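Local coordinates for protein GCN5-related N-acetyltransferase (Anabaena variabilis, PDB 2OZG) that binds coenzyme A and probably transfers acetyl groups to amines, possibly those of aminoglycosides, as a GCN5-related N-acetyltransferase, at residues 26-30 and 31-35; 86-89 and 90-93; 96-99 and 100-104; 193-196 and 197-201. All blocks are in the same frame, centred on the assembly; numbering follows the deposited sequence.

How the contacts relate
Contacts 1, 2 and 3 come in chain order within the first GNAT domain, and all touch the same coenzyme A. Contact 1 closes helix 20-30, contact 2 leaves strand 75-87 through a tight turn, and contact 3 opens helix 96-110. Contacts 1 and 2, centres 13 Å apart, meet where Cys30 packs on Gly86 and Arg92; contacts 2 and 3, 12 Å apart, where Ile87 packs on Ala96 and Ala97. Together they line the cofactor from pantetheine arm to pyrophosphate. Contact 4 lies in the second GNAT domain, its centre 20 Å from that of contact 1. Phe35 of contact 1 packs on Asp197 of the second subunit, and Thr200 of contact 4 on Phe35 of the third.

Contact 1: residues 26-30 and 31-35; sequences ILEQC and FVMSF. With COA (coenzyme A), chain C.
Phe31 lies side by side with Leu27 at the last turn of helix 20-30, its CE2 within 4.2 Å of Leu27 CD2. CG stands anti to the carbonyl carbon, next to the backbone N (chi1 -63°), which places the ring with Cys30 CB over one face, 4.2 Å from the ring centroid, in a CH-pi contact. The far rim of the same ring reaches the pantetheine arm of coenzyme A, with Phe31 CE1 3.7 Å from C6P of the cofactor and CZ near its sulfur S1P. Strand 75-87 adds Ala84, which packs on both Leu27 and Phe31.

The helix ends here in a Schellman motif. Val32, at positive phi, is its C-prime residue; Met33 N donates to Glu28 O at 2.9 Å, in the carbonyl plane and on a lone pair, while Val32 N makes the 3.3 Å bond to Gln29 O from above the carbonyl plane. The reversal lays the selenomethionine Met33 against Glu28, its CB 4.0 Å from Glu28 CA, and a bend at chi3 (83°) leads the tip away from the helix; the side chain also touches Tyr41 of helix 37-45. Glu28 runs extended beyond CG to bring OE1 4.1 Å from Phe35 CD1, the carboxylate almost perpendicular to the ring; OE1 also accepts a weak hydrogen bond from Gly36 N. At the subunit interface, Gln29 NE2 is hydrogen-bonded to Tyr204 OH of the second subunit.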
# COMPACT_ATOMS: atom_id res chain seq x y z
N ILE A 26 5.83 -10.06 -33.59
CA ILE A 26 5.82 -8.63 -33.35
C ILE A 26 4.68 -8.30 -32.41
O ILE A 26 4.85 -7.51 -31.46
CB ILE A 26 5.65 -7.81 -34.65
CG1 ILE A 26 6.92 -7.88 -35.46
CG2 ILE A 26 5.33 -6.37 -34.32
CD1 ILE A 26 6.76 -7.32 -36.84
N LEU A 27 3.51 -8.92 -32.65
CA LEU A 27 2.34 -8.70 -31.78
C LEU A 27 2.59 -9.17 -30.34
O LEU A 27 2.25 -8.47 -29.40
CB LEU A 27 1.08 -9.33 -32.38
CG LEU A 27 0.63 -8.71 -33.71
CD1 LEU A 27 -0.81 -9.16 -34.03
CD2 LEU A 27 0.69 -7.14 -33.79
N GLU A 28 3.24 -10.32 -30.16
CA GLU A 28 3.61 -10.76 -28.80
C GLU A 28 4.49 -9.76 -28.05
O GLU A 28 4.33 -9.52 -26.83
CB GLU A 28 4.37 -12.06 -28.83
CG GLU A 28 3.51 -13.19 -29.11
CD GLU A 28 4.21 -14.54 -29.00
OE1 GLU A 28 5.36 -14.60 -28.47
OE2 GLU A 28 3.56 -15.54 -29.44
N GLN A 29 5.42 -9.19 -28.78
CA GLN A 29 6.31 -8.21 -28.20
C GLN A 29 5.56 -6.94 -27.88
O GLN A 29 5.62 -6.45 -26.77
CB GLN A 29 7.49 -7.94 -29.14
CG GLN A 29 8.42 -6.84 -28.70
CD GLN A 29 9.73 -6.90 -29.50
OE1 GLN A 29 9.81 -7.64 -30.48
NE2 GLN A 29 10.73 -6.16 -29.08
N CYS A 30 4.85 -6.40 -28.86
CA CYS A 30 4.10 -5.18 -28.67
C CYS A 30 3.15 -5.20 -27.49
O CYS A 30 3.13 -4.27 -26.70
CB CYS A 30 3.33 -4.84 -29.92
SG CYS A 30 4.33 -4.29 -31.27
N PHE A 31 2.37 -6.26 -27.37
CA PHE A 31 1.38 -6.37 -26.33
C PHE A 31 1.79 -7.11 -25.10
O PHE A 31 0.97 -7.37 -24.26
CB PHE A 31 0.12 -6.93 -26.98
CG PHE A 31 -0.39 -6.00 -28.00
CD1 PHE A 31 -0.96 -4.80 -27.60
CD2 PHE A 31 -0.20 -6.23 -29.33
CE1 PHE A 31 -1.37 -3.90 -28.50
CE2 PHE A 31 -0.62 -5.31 -30.25
CZ PHE A 31 -1.20 -4.15 -29.84
N VAL A 32 3.07 -7.48 -25.01
CA VAL A 32 3.64 -8.17 -23.86
C VAL A 32 2.86 -9.45 -23.58
O VAL A 32 2.45 -9.69 -22.45
CB VAL A 32 3.71 -7.23 -22.60
CG1 VAL A 32 4.71 -7.80 -21.57
CG2 VAL A 32 4.16 -5.85 -23.02
N MSE A 33 2.70 -10.28 -24.60
CA MSE A 33 1.96 -11.51 -24.46
C MSE A 33 2.90 -12.62 -24.05
O MSE A 33 4.05 -12.65 -24.43
CB MSE A 33 1.29 -11.86 -25.79
CG MSE A 33 0.36 -10.79 -26.30
SE MSE A 33 -0.37 -11.17 -28.09
CE MSE A 33 -1.82 -12.35 -27.49
N SER A 34 2.40 -13.54 -23.25
CA SER A 34 3.25 -14.66 -22.85
C SER A 34 3.68 -15.40 -24.13
O SER A 34 2.97 -15.38 -25.14
CB SER A 34 2.50 -15.60 -21.92
OG SER A 34 1.88 -14.86 -20.87
N PHE A 35 4.84 -16.06 -24.07
CA PHE A 35 5.33 -16.81 -25.24
C PHE A 35 4.26 -17.73 -25.89
O PHE A 35 3.60 -18.54 -25.22
CB PHE A 35 6.62 -17.60 -24.93
CG PHE A 35 7.07 -18.42 -26.10
CD1 PHE A 35 7.60 -17.79 -27.23
CD2 PHE A 35 6.89 -19.80 -26.12
CE1 PHE A 35 7.97 -18.53 -28.35
CE2 PHE A 35 7.26 -20.54 -27.24
CZ PHE A 35 7.80 -19.91 -28.36
N1A COA C . 2.42 8.03 -27.56
C2A COA C . 1.91 9.12 -28.17
N3A COA C . 1.99 9.29 -29.51
C4A COA C . 2.61 8.35 -30.27
C5A COA C . 3.16 7.22 -29.68
C6A COA C . 3.05 7.07 -28.28
N6A COA C . 3.54 6.01 -27.60
N7A COA C . 3.70 6.50 -30.69
C8A COA C . 3.49 7.16 -31.85
N9A COA C . 2.82 8.29 -31.58
C1B COA C . 2.35 9.37 -32.50
C2B COA C . 3.48 10.31 -32.90
O2B COA C . 3.68 11.38 -31.94
C3B COA C . 3.06 10.77 -34.29
O3B COA C . 2.41 12.05 -34.29
P3B COA C . 3.25 13.39 -34.69
O7A COA C . 3.33 13.32 -36.21
O8A COA C . 2.41 14.51 -34.09
O9A COA C . 4.63 13.24 -34.06
C4B COA C . 2.12 9.69 -34.83
O4B COA C . 1.80 8.84 -33.72
C5B COA C . 2.75 8.87 -35.96
O5B COA C . 3.87 8.15 -35.43
P1A COA C . 4.44 6.77 -36.09
O1A COA C . 3.61 6.40 -37.29
O2A COA C . 5.95 6.94 -36.26
O3A COA C . 4.22 5.71 -34.86
P2A COA C . 5.18 4.42 -34.55
O4A COA C . 5.50 3.79 -35.91
O5A COA C . 6.34 4.90 -33.69
O6A COA C . 4.16 3.44 -33.67
CBP COA C . 3.35 2.04 -31.67
CCP COA C . 4.51 2.67 -32.48
CDP COA C . 2.26 1.71 -32.68
CEP COA C . 2.78 3.17 -30.82
CAP COA C . 3.89 0.76 -30.89
OAP COA C . 3.52 -0.51 -31.54
C9P COA C . 3.69 0.52 -29.37
O9P COA C . 4.47 1.10 -28.44
N8P COA C . 2.80 -0.35 -28.84
C7P COA C . 1.74 -1.22 -29.36
C6P COA C . 0.54 -0.70 -28.59
C5P COA C . -0.31 0.21 -29.47
O5P COA C . 0.20 1.12 -30.12
N4P COA C . -1.63 -0.00 -29.47
C3P COA C . -2.63 0.76 -30.21
C2P COA C . -3.94 0.04 -29.98
S1P COA C . -3.96 -1.58 -30.85

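Contact 2: residues 86-89 and 90-93; sequences GIAP and EYRG. With COA (coenzyme A), chain C.
Arg92 turns its guanidinium back onto the strand it follows and grips one backbone oxygen with two nitrogens: NE donates to Ile87 O at 2.7 Å and NH2 to the same atom at 2.9 Å. The oxygen lies at the edge of the guanidinium, close to its plane, so the pair of bonds fixes the rotation of the group. The chain is extended from CG to NE (chi2 -174°, chi3 -169°), which carries the guanidinium back to Ile87 O, with a partner over each face. Over one lies the pantetheine arm of coenzyme A, its O9P 3.3 Å from Arg92 NH1, and over the opposite face is Pro89 CA. The remaining amino group, NH1, is hydrogen-bonded to Asn251 O of the second subunit.

Between strand and arginine the backbone makes a short 3-10 turn, held by Tyr91 N to Ala88 O and by Arg92 N to Pro89 O. Beside the turn, Ile87 CG2 of the strand end packs on Tyr91 CB at 3.8 Å, the two side chains crossing at about a right angle. Glu90 bends at chi2 (-91°) to bring OE1 to 3.4 Å from Ala88 CB; that oxygen is also hydrogen-bonded to Tyr204 OH of the second subunit.

Ile87 N donates almost straight to COA OAP at 3.0 Å, and Gly93 N to the phosphate oxygen O5A. Such backbone gripping of pantetheine and pyrophosphate, from strand end to following loop, is the cofactor site of the GNAT fold.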
# COMPACT_ATOMS: atom_id res chain seq x y z
N GLY A 86 0.47 -2.90 -34.00
CA GLY A 86 1.81 -2.96 -33.46
C GLY A 86 2.88 -2.74 -34.51
O GLY A 86 2.81 -3.29 -35.62
N ILE A 87 3.87 -1.94 -34.14
CA ILE A 87 5.09 -1.71 -34.93
C ILE A 87 6.25 -2.19 -34.08
O ILE A 87 6.38 -1.79 -32.96
CB ILE A 87 5.29 -0.21 -35.23
CG1 ILE A 87 4.05 0.37 -35.88
CG2 ILE A 87 6.50 0.03 -36.10
CD1 ILE A 87 3.76 -0.19 -37.33
N ALA A 88 7.10 -3.05 -34.63
CA ALA A 88 8.26 -3.57 -33.91
C ALA A 88 9.08 -2.38 -33.46
O ALA A 88 9.28 -1.41 -34.20
CB ALA A 88 9.06 -4.51 -34.85
N PRO A 89 9.63 -2.46 -32.27
CA PRO A 89 10.19 -1.23 -31.72
C PRO A 89 11.30 -0.62 -32.53
O PRO A 89 11.40 0.59 -32.58
CB PRO A 89 10.62 -1.64 -30.31
CG PRO A 89 10.90 -3.10 -30.43
CD PRO A 89 9.84 -3.62 -31.40
N GLU A 90 12.06 -1.43 -33.26
CA GLU A 90 13.12 -0.88 -34.07
C GLU A 90 12.62 -0.02 -35.23
O GLU A 90 13.41 0.69 -35.84
CB GLU A 90 14.05 -1.98 -34.60
CG GLU A 90 13.46 -2.95 -35.61
CD GLU A 90 12.81 -4.22 -35.01
OE1 GLU A 90 12.34 -4.24 -33.86
OE2 GLU A 90 12.78 -5.23 -35.74
N TYR A 91 11.33 -0.07 -35.54
CA TYR A 91 10.79 0.72 -36.66
C TYR A 91 9.95 1.91 -36.20
O TYR A 91 9.38 2.63 -37.00
CB TYR A 91 10.00 -0.19 -37.59
CG TYR A 91 10.84 -1.26 -38.24
CD1 TYR A 91 11.88 -0.90 -39.09
CD2 TYR A 91 10.57 -2.61 -38.06
CE1 TYR A 91 12.66 -1.87 -39.72
CE2 TYR A 91 11.35 -3.59 -38.70
CZ TYR A 91 12.39 -3.20 -39.52
OH TYR A 91 13.19 -4.13 -40.16
N ARG A 92 9.84 2.10 -34.91
CA ARG A 92 9.04 3.17 -34.35
C ARG A 92 9.60 4.57 -34.54
O ARG A 92 10.75 4.73 -34.80
CB ARG A 92 8.84 2.90 -32.89
CG ARG A 92 7.96 1.67 -32.69
CD ARG A 92 7.62 1.44 -31.23
NE ARG A 92 7.01 0.13 -31.11
CZ ARG A 92 6.93 -0.60 -30.00
NH1 ARG A 92 7.44 -0.20 -28.82
NH2 ARG A 92 6.40 -1.80 -30.10
N GLY A 93 8.77 5.59 -34.43
CA GLY A 93 9.23 6.99 -34.58
C GLY A 93 9.59 7.36 -36.02
O GLY A 93 10.24 8.36 -36.26
N1A COA C . 2.42 8.03 -27.56
C2A COA C . 1.91 9.12 -28.17
N3A COA C . 1.99 9.29 -29.51
C4A COA C . 2.61 8.35 -30.27
C5A COA C . 3.16 7.22 -29.68
C6A COA C . 3.05 7.07 -28.28
N6A COA C . 3.54 6.01 -27.60
N7A COA C . 3.70 6.50 -30.69
C8A COA C . 3.49 7.16 -31.85
N9A COA C . 2.82 8.29 -31.58
C1B COA C . 2.35 9.37 -32.50
C2B COA C . 3.48 10.31 -32.90
O2B COA C . 3.68 11.38 -31.94
C3B COA C . 3.06 10.77 -34.29
O3B COA C . 2.41 12.05 -34.29
P3B COA C . 3.25 13.39 -34.69
O7A COA C . 3.33 13.32 -36.21
O8A COA C . 2.41 14.51 -34.09
O9A COA C . 4.63 13.24 -34.06
C4B COA C . 2.12 9.69 -34.83
O4B COA C . 1.80 8.84 -33.72
C5B COA C . 2.75 8.87 -35.96
O5B COA C . 3.87 8.15 -35.43
P1A COA C . 4.44 6.77 -36.09
O1A COA C . 3.61 6.40 -37.29
O2A COA C . 5.95 6.94 -36.26
O3A COA C . 4.22 5.71 -34.86
P2A COA C . 5.18 4.42 -34.55
O4A COA C . 5.50 3.79 -35.91
O5A COA C . 6.34 4.90 -33.69
O6A COA C . 4.16 3.44 -33.67
CBP COA C . 3.35 2.04 -31.67
CCP COA C . 4.51 2.67 -32.48
CDP COA C . 2.26 1.71 -32.68
CEP COA C . 2.78 3.17 -30.82
CAP COA C . 3.89 0.76 -30.89
OAP COA C . 3.52 -0.51 -31.54
C9P COA C . 3.69 0.52 -29.37
O9P COA C . 4.47 1.10 -28.44
N8P COA C . 2.80 -0.35 -28.84
C7P COA C . 1.74 -1.22 -29.36
C6P COA C . 0.54 -0.70 -28.59
C5P COA C . -0.31 0.21 -29.47
O5P COA C . 0.20 1.12 -30.12
N4P COA C . -1.63 -0.00 -29.47
C3P COA C . -2.63 0.76 -30.21
C2P COA C . -3.94 0.04 -29.98
S1P COA C . -3.96 -1.58 -30.85

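Contact 3: residues 96-99 and 100-104; sequences AAIA and LIQHT. With COA (coenzyme A), chain C.
This is an along-the-helix contact in the N-terminal part of helix 96-110, which follows strand 75-87 and leads to strand 115-118 in a beta-alpha-beta unit. Four backbone bonds of the i to i+4 kind run through it, from Leu100 N to Ala96 O down to His103 N to Ala99 O. Ile98 and Gln102 touch one turn apart: CG1 of Ile98, swung anti to its own backbone nitrogen (chi1 -176°), lies against the Gln102 amide, 3.8 Å from NE2, and the aliphatic contact is Ile98 CD1 to Gln102 CG at 4.0 Å. Ile98 CG2, on the other branch, is turned to the cofactor, 3.5 Å from COA O1A.

Further along, Thr104 OG1 gives a 2.8 Å bond to Leu100 O, which already accepts from Thr104 N, so two donors share that carbonyl. His103 ND1 makes a weak bond to Ala99 O, and its ring meets that of Tyr12 on strand 10-14 with nearly parallel planes. Leu100 and Thr104 pack on Leu63 of strand 58-72.

At the helix start Ile98 N donates to COA O1A at 2.8 Å. Ala97 N donates to COA O4A, on the other phosphate, at 3.1 Å, and Ala97 CB packs against the bridging oxygen O3A. Gly93 N and Gly95 N complete the set of amides. The helix dipole would probably favour the anion, and the loop entering the helix, Arg92 to Ala97, fits the GNAT pyrophosphate-binding signature Q/R-x-x-G-x-G/A.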
# COMPACT_ATOMS: atom_id res chain seq x y z
N ALA A 96 5.69 4.73 -39.47
CA ALA A 96 5.18 3.43 -39.94
C ALA A 96 3.74 3.23 -39.46
O ALA A 96 2.93 2.74 -40.22
CB ALA A 96 6.05 2.30 -39.50
N ALA A 97 3.43 3.60 -38.21
CA ALA A 97 2.06 3.40 -37.72
C ALA A 97 1.02 4.26 -38.44
O ALA A 97 -0.07 3.79 -38.73
CB ALA A 97 1.94 3.57 -36.15
N ILE A 98 1.33 5.51 -38.71
CA ILE A 98 0.37 6.35 -39.38
C ILE A 98 0.24 5.86 -40.83
O ILE A 98 -0.86 5.77 -41.36
CB ILE A 98 0.71 7.86 -39.24
CG1 ILE A 98 -0.37 8.72 -39.87
CG2 ILE A 98 2.06 8.20 -39.83
CD1 ILE A 98 -1.73 8.54 -39.25
N ALA A 99 1.34 5.45 -41.45
CA ALA A 99 1.21 4.91 -42.80
C ALA A 99 0.24 3.73 -42.76
O ALA A 99 -0.70 3.65 -43.52
CB ALA A 99 2.57 4.51 -43.37
N LEU A 100 0.46 2.81 -41.82
CA LEU A 100 -0.41 1.64 -41.69
C LEU A 100 -1.89 2.02 -41.55
O LEU A 100 -2.79 1.51 -42.26
CB LEU A 100 0.05 0.81 -40.47
CG LEU A 100 -0.75 -0.44 -40.09
CD1 LEU A 100 -0.87 -1.49 -41.23
CD2 LEU A 100 -0.13 -1.05 -38.88
N ILE A 101 -2.16 2.94 -40.65
CA ILE A 101 -3.55 3.35 -40.39
C ILE A 101 -4.23 4.02 -41.58
O ILE A 101 -5.41 3.79 -41.89
CB ILE A 101 -3.63 4.25 -39.13
CG1 ILE A 101 -3.13 3.50 -37.88
CG2 ILE A 101 -5.12 4.75 -38.93
CD1 ILE A 101 -3.84 2.16 -37.59
N GLN A 102 -3.49 4.82 -42.29
CA GLN A 102 -4.00 5.46 -43.47
C GLN A 102 -4.33 4.44 -44.57
O GLN A 102 -5.37 4.50 -45.17
CB GLN A 102 -2.96 6.47 -43.95
CG GLN A 102 -2.77 7.64 -42.97
CD GLN A 102 -1.69 8.65 -43.47
OE1 GLN A 102 -0.70 8.25 -44.09
NE2 GLN A 102 -1.88 9.94 -43.14
N HIS A 103 -3.41 3.52 -44.84
CA HIS A 103 -3.67 2.44 -45.78
C HIS A 103 -4.88 1.64 -45.41
O HIS A 103 -5.68 1.33 -46.25
CB HIS A 103 -2.46 1.49 -45.95
CG HIS A 103 -1.41 2.01 -46.87
ND1 HIS A 103 -0.11 2.29 -46.46
CD2 HIS A 103 -1.45 2.30 -48.20
CE1 HIS A 103 0.59 2.72 -47.50
NE2 HIS A 103 -0.20 2.74 -48.56
N THR A 104 -4.97 1.25 -44.14
CA THR A 104 -6.11 0.54 -43.61
C THR A 104 -7.42 1.29 -43.81
O THR A 104 -8.40 0.72 -44.25
CB THR A 104 -5.89 0.30 -42.07
OG1 THR A 104 -4.69 -0.46 -41.90
CG2 THR A 104 -7.03 -0.45 -41.46
N1A COA C . 2.42 8.03 -27.56
C2A COA C . 1.91 9.12 -28.17
N3A COA C . 1.99 9.29 -29.51
C4A COA C . 2.61 8.35 -30.27
C5A COA C . 3.16 7.22 -29.68
C6A COA C . 3.05 7.07 -28.28
N6A COA C . 3.54 6.01 -27.60
N7A COA C . 3.70 6.50 -30.69
C8A COA C . 3.49 7.16 -31.85
N9A COA C . 2.82 8.29 -31.58
C1B COA C . 2.35 9.37 -32.50
C2B COA C . 3.48 10.31 -32.90
O2B COA C . 3.68 11.38 -31.94
C3B COA C . 3.06 10.77 -34.29
O3B COA C . 2.41 12.05 -34.29
P3B COA C . 3.25 13.39 -34.69
O7A COA C . 3.33 13.32 -36.21
O8A COA C . 2.41 14.51 -34.09
O9A COA C . 4.63 13.24 -34.06
C4B COA C . 2.12 9.69 -34.83
O4B COA C . 1.80 8.84 -33.72
C5B COA C . 2.75 8.87 -35.96
O5B COA C . 3.87 8.15 -35.43
P1A COA C . 4.44 6.77 -36.09
O1A COA C . 3.61 6.40 -37.29
O2A COA C . 5.95 6.94 -36.26
O3A COA C . 4.22 5.71 -34.86
P2A COA C . 5.18 4.42 -34.55
O4A COA C . 5.50 3.79 -35.91
O5A COA C . 6.34 4.90 -33.69
O6A COA C . 4.16 3.44 -33.67
CBP COA C . 3.35 2.04 -31.67
CCP COA C . 4.51 2.67 -32.48
CDP COA C . 2.26 1.71 -32.68
CEP COA C . 2.78 3.17 -30.82
CAP COA C . 3.89 0.76 -30.89
OAP COA C . 3.52 -0.51 -31.54
C9P COA C . 3.69 0.52 -29.37
O9P COA C . 4.47 1.10 -28.44
N8P COA C . 2.80 -0.35 -28.84
C7P COA C . 1.74 -1.22 -29.36
C6P COA C . 0.54 -0.70 -28.59
C5P COA C . -0.31 0.21 -29.47
O5P COA C . 0.20 1.12 -30.12
N4P COA C . -1.63 -0.00 -29.47
C3P COA C . -2.63 0.76 -30.21
C2P COA C . -3.94 0.04 -29.98
S1P COA C . -3.96 -1.58 -30.85

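Contact 4: residues 193-196 and 197-201; sequences NRTL and DTETL
Asp197 is the first central residue of a beta turn that runs from Leu196 to Glu199, with both central residues helical (type III, 3-10-like). Thr198 follows with its hydroxyl beside Leu196, OG1 lying 3.4 Å from Leu196 CB; its backbone is hydrogen-bonded to the third subunit. Glu199 makes the main grip: its N donates to Leu196 O at 2.8 Å from above the carbonyl plane, closing the turn. Its side chain then doubles back. CG sits between the backbone N and the carbonyl carbon (chi1 66°) and the rest runs extended, which carries CG across Thr195 CB at 3.4 Å and takes OE2 to Leu196 N in a weak hydrogen bond, while Leu196 CG rests 3.6 Å from the same OE2. A water bridges the two arms, donating to Glu199 O and hydrogen-bonded to Thr195 OG1. Thr200 packs on Phe35 of the third subunit. Leu201 comes last, its CD1 3.9 Å from Thr195 CG2 and CD2 3.6 Å from Asn193 OD1, crossing Asn193 at about a right angle.

Arg232 NH1 is hydrogen-bonded to Arg194 O. The loop thus links helix 186-192 to strand 202-206 while resting on Thr219 of strand 211-222 and Arg232 of strand 227-236.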
# COMPACT_ATOMS: atom_id res chain seq x y z
N ASN A 193 -15.25 -16.66 -24.86
CA ASN A 193 -15.24 -18.08 -24.55
C ASN A 193 -13.82 -18.58 -24.17
O ASN A 193 -13.62 -19.73 -23.81
CB ASN A 193 -15.81 -18.81 -25.75
CG ASN A 193 -16.18 -20.21 -25.46
OD1 ASN A 193 -16.97 -20.50 -24.58
ND2 ASN A 193 -15.59 -21.12 -26.21
N ARG A 194 -12.83 -17.69 -24.20
CA ARG A 194 -11.46 -18.09 -23.97
C ARG A 194 -11.01 -17.81 -22.56
O ARG A 194 -11.18 -16.69 -22.04
CB ARG A 194 -10.57 -17.32 -24.93
CG ARG A 194 -9.07 -17.64 -24.91
CD ARG A 194 -8.40 -16.65 -25.91
NE ARG A 194 -8.81 -16.89 -27.30
CZ ARG A 194 -8.88 -15.95 -28.26
NH1 ARG A 194 -8.62 -14.67 -28.00
NH2 ARG A 194 -9.25 -16.31 -29.48
N THR A 195 -10.43 -18.82 -21.93
CA THR A 195 -9.88 -18.67 -20.60
C THR A 195 -8.54 -19.38 -20.47
O THR A 195 -8.17 -20.24 -21.28
CB THR A 195 -10.80 -19.33 -19.54
OG1 THR A 195 -11.00 -20.70 -19.89
CG2 THR A 195 -12.16 -18.64 -19.47
N LEU A 196 -7.84 -19.01 -19.42
CA LEU A 196 -6.64 -19.70 -18.99
C LEU A 196 -7.00 -21.15 -18.56
O LEU A 196 -8.12 -21.40 -18.07
CB LEU A 196 -6.09 -18.92 -17.77
CG LEU A 196 -5.76 -17.44 -18.06
CD1 LEU A 196 -5.37 -16.62 -16.84
CD2 LEU A 196 -4.67 -17.39 -19.12
N ASP A 197 -6.04 -22.07 -18.75
CA ASP A 197 -6.17 -23.49 -18.27
C ASP A 197 -6.49 -23.50 -16.78
O ASP A 197 -7.20 -24.37 -16.28
CB ASP A 197 -4.90 -24.30 -18.51
CG ASP A 197 -4.67 -24.64 -19.97
OD1 ASP A 197 -4.88 -23.76 -20.84
OD2 ASP A 197 -4.23 -25.78 -20.25
N THR A 198 -5.90 -22.51 -16.11
CA THR A 198 -6.14 -22.10 -14.73
C THR A 198 -7.62 -22.02 -14.39
O THR A 198 -8.06 -22.46 -13.32
CB THR A 198 -5.72 -20.59 -14.66
OG1 THR A 198 -4.41 -20.40 -15.21
CG2 THR A 198 -5.85 -19.96 -13.27
N GLU A 199 -8.39 -21.45 -15.31
CA GLU A 199 -9.74 -21.02 -14.98
C GLU A 199 -10.92 -21.65 -15.74
O GLU A 199 -10.80 -22.21 -16.84
CB GLU A 199 -9.79 -19.48 -15.00
CG GLU A 199 -9.55 -18.84 -16.37
CD GLU A 199 -9.32 -17.33 -16.35
OE1 GLU A 199 -9.21 -16.76 -15.24
OE2 GLU A 199 -9.24 -16.72 -17.46
N THR A 200 -12.07 -21.58 -15.07
CA THR A 200 -13.30 -22.13 -15.56
C THR A 200 -14.18 -20.95 -15.94
O THR A 200 -14.17 -19.90 -15.29
CB THR A 200 -13.98 -23.00 -14.47
OG1 THR A 200 -13.08 -24.03 -14.06
CG2 THR A 200 -15.28 -23.63 -15.00
N LEU A 201 -14.88 -21.15 -17.05
CA LEU A 201 -15.78 -20.18 -17.58
C LEU A 201 -17.17 -20.58 -17.13
O LEU A 201 -17.59 -21.74 -17.31
CB LEU A 201 -15.71 -20.18 -19.09
CG LEU A 201 -16.49 -19.08 -19.79
CD1 LEU A 201 -15.92 -17.68 -19.47
CD2 LEU A 201 -16.47 -19.31 -21.27
O HOH W 1 -9.96 -23.09 -19.05